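Tetraacyldisaccharide 4'-kinase (Aquifex aeolicus, PDB 4EHX) transfers the gamma-phosphate of ATP to the 4'-position of a tetraacyldisaccharide 1-phosphate, forming lipid IVA in lipid A biosynthesis. Local coordinates at residues K246-K251 / F292-K297. Sequence-based numbering, arbitrary orientation.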
loop_
_atom_site.group_PDB
_atom_site.type_symbol
_atom_site.label_atom_id
_atom_site.label_comp_id
_atom_site.label_asym_id
_atom_site.label_seq_id
_atom_site.Cartn_x
_atom_site.Cartn_y
_atom_site.Cartn_z
ATOM N N LYS A 246 4.639 21.337 5.357
ATOM C CA LYS A 246 4.985 22.679 4.900
ATOM C C LYS A 246 4.140 23.097 3.697
ATOM O O LYS A 246 3.558 24.181 3.686
ATOM C CB LYS A 246 6.475 22.759 4.552
ATOM C CG LYS A 246 6.930 24.130 4.074
ATOM C CD LYS A 246 8.413 24.142 3.736
ATOM C CE LYS A 246 8.860 25.526 3.283
ATOM N NZ LYS A 246 10.316 25.581 2.973
ATOM N N ASN A 247 4.071 22.229 2.691
ATOM C CA ASN A 247 3.309 22.525 1.479
ATOM C C ASN A 247 1.813 22.710 1.734
ATOM O O ASN A 247 1.125 23.381 0.965
ATOM C CB ASN A 247 3.534 21.447 0.410
ATOM C CG ASN A 247 4.974 21.391 -0.076
ATOM O OD1 ASN A 247 5.490 20.320 -0.399
ATOM N ND2 ASN A 247 5.628 22.547 -0.129
ATOM N N LEU A 248 1.311 22.110 2.810
ATOM C CA LEU A 248 -0.100 22.228 3.157
ATOM C C LEU A 248 -0.371 23.507 3.941
ATOM O O LEU A 248 -1.522 23.910 4.111
ATOM C CB LEU A 248 -0.571 21.011 3.959
ATOM C CG LEU A 248 -0.642 19.680 3.208
ATOM C CD1 LEU A 248 -1.186 18.579 4.107
ATOM C CD2 LEU A 248 -1.498 19.821 1.958
ATOM N N GLY A 249 0.695 24.140 4.420
ATOM C CA GLY A 249 0.569 25.377 5.168
ATOM C C GLY A 249 0.197 25.156 6.620
ATOM O O GLY A 249 -0.266 26.070 7.300
ATOM N N ILE A 250 0.391 23.934 7.100
ATOM C CA ILE A 250 0.133 23.629 8.501
ATOM C C ILE A 250 1.249 24.195 9.382
ATOM O O ILE A 250 2.433 23.975 9.115
ATOM C CB ILE A 250 -0.019 22.111 8.721
ATOM C CG1 ILE A 250 -1.193 21.577 7.891
ATOM C CG2 ILE A 250 -0.214 21.805 10.195
ATOM C CD1 ILE A 250 -1.266 20.062 7.810
ATOM N N LYS A 251 0.873 24.934 10.423
ATOM C CA LYS A 251 1.858 25.555 11.304
ATOM C C LYS A 251 2.393 24.586 12.356
ATOM O O LYS A 251 1.669 24.164 13.261
ATOM C CB LYS A 251 1.281 26.803 11.973
ATOM C CG LYS A 251 0.993 27.955 11.010
ATOM C CD LYS A 251 0.397 29.166 11.723
ATOM C CE LYS A 251 0.133 30.324 10.757
ATOM N NZ LYS A 251 -0.473 31.526 11.401
ATOM N N PHE A 292 -3.146 12.847 15.473
ATOM C CA PHE A 292 -3.801 12.675 14.175
ATOM C C PHE A 292 -2.797 12.419 13.055
ATOM O O PHE A 292 -1.607 12.714 13.191
ATOM C CB PHE A 292 -4.596 13.943 13.823
ATOM C CG PHE A 292 -5.594 14.343 14.871
ATOM C CD1 PHE A 292 -5.207 15.107 15.961
ATOM C CD2 PHE A 292 -6.917 13.948 14.771
ATOM C CE1 PHE A 292 -6.123 15.463 16.935
ATOM C CE2 PHE A 292 -7.842 14.309 15.739
ATOM C CZ PHE A 292 -7.440 15.063 16.825
ATOM N N ALA A 293 -3.294 11.881 11.942
ATOM C CA ALA A 293 -2.517 11.749 10.713
ATOM C C ALA A 293 -3.226 12.500 9.586
ATOM O O ALA A 293 -4.401 12.829 9.695
ATOM C CB ALA A 293 -2.323 10.265 10.342
ATOM N N LEU A 294 -2.506 12.791 8.512
ATOM C CA LEU A 294 -3.121 13.431 7.369
ATOM C C LEU A 294 -3.847 12.381 6.528
ATOM O O LEU A 294 -3.403 11.236 6.411
ATOM C CB LEU A 294 -2.067 14.145 6.534
ATOM C CG LEU A 294 -1.152 15.118 7.282
ATOM C CD1 LEU A 294 -0.095 15.691 6.341
ATOM C CD2 LEU A 294 -1.959 16.228 7.926
ATOM N N ASN A 295 -4.973 12.771 5.946
ATOM C CA ASN A 295 -5.731 11.855 5.106
ATOM C C ASN A 295 -5.843 12.407 3.698
ATOM O O ASN A 295 -6.338 13.516 3.488
ATOM C CB ASN A 295 -7.118 11.603 5.704
ATOM C CG ASN A 295 -7.800 10.377 5.113
ATOM O OD1 ASN A 295 -7.192 9.606 4.366
ATOM N ND2 ASN A 295 -9.060 10.182 5.463
ATOM N N PHE A 296 -5.353 11.634 2.742
ATOM C CA PHE A 296 -5.440 11.986 1.337
ATOM C C PHE A 296 -6.448 11.080 0.641
ATOM O O PHE A 296 -6.703 9.966 1.092
ATOM C CB PHE A 296 -4.064 11.862 0.687
ATOM C CG PHE A 296 -3.098 12.906 1.143
ATOM C CD1 PHE A 296 -2.481 12.803 2.377
ATOM C CD2 PHE A 296 -2.818 14.006 0.347
ATOM C CE1 PHE A 296 -1.594 13.777 2.804
ATOM C CE2 PHE A 296 -1.936 14.977 0.764
ATOM C CZ PHE A 296 -1.324 14.865 2.001
ATOM N N LYS A 297 -7.040 11.571 -0.441
ATOM C CA LYS A 297 -7.979 10.772 -1.213
ATOM C C LYS A 297 -7.423 10.613 -2.614
ATOM O O LYS A 297 -6.737 11.507 -3.110
ATOM C CB LYS A 297 -9.362 11.431 -1.249
ATOM C CG LYS A 297 -10.121 11.361 0.075
ATOM C CD LYS A 297 -10.398 9.918 0.477
ATOM C CE LYS A 297 -10.986 9.824 1.878
ATOM N NZ LYS A 297 -12.291 10.521 1.998
#
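Between L248 and I250, the two residues that reach L294, G249 N donates a hydrogen bond to K246 O (3.0 Å) as the chain leaves its helix. G249 has positive phi (81°) and closes the helix as a Schellman motif, with two bonds back into the last turn. After this turn I250 lies on the same apolar side as L248, with L248 CD1 4.0 Å from I250 CD1. No hydrogen bond crosses to 292-297; the contact is made by aliphatic and aromatic carbons. L248 and L294 meet tip to tip, L248 CD1 standing 3.8 Å from L294 CD1. The other branch of L294 serves I250: L294 CD2 lies 3.9 Å from I250 CD1, the two side chains sliding past each other in opposite directions. A chi1 of -52° puts L294 CG anti to its carbonyl carbon, and chi2 of 176° then turns CD1 to L248 and CD2 to I250. F296 adds a looser touch from farther along the strand, where L248 CD1 approaches the ring obliquely, 4.3 Å from CZ. With 125 Å² buried in all, the patch is small, and the backbones stay well apart, L248 CA to L294 CA being 10.2 Å. The side chain of F296 is about 9 Å from G50, a predicted ATP-binding residue, and about 4 Å from a glycerol that probably came from the crystallisation liquor. The contact joins the C-terminal end of helix 237-248 to strand 291-300, where V244 and L245 also pack on L294; that strand pairs antiparallel with strand 201-212 and parallel with strand 275-277, whose L276 touches I250.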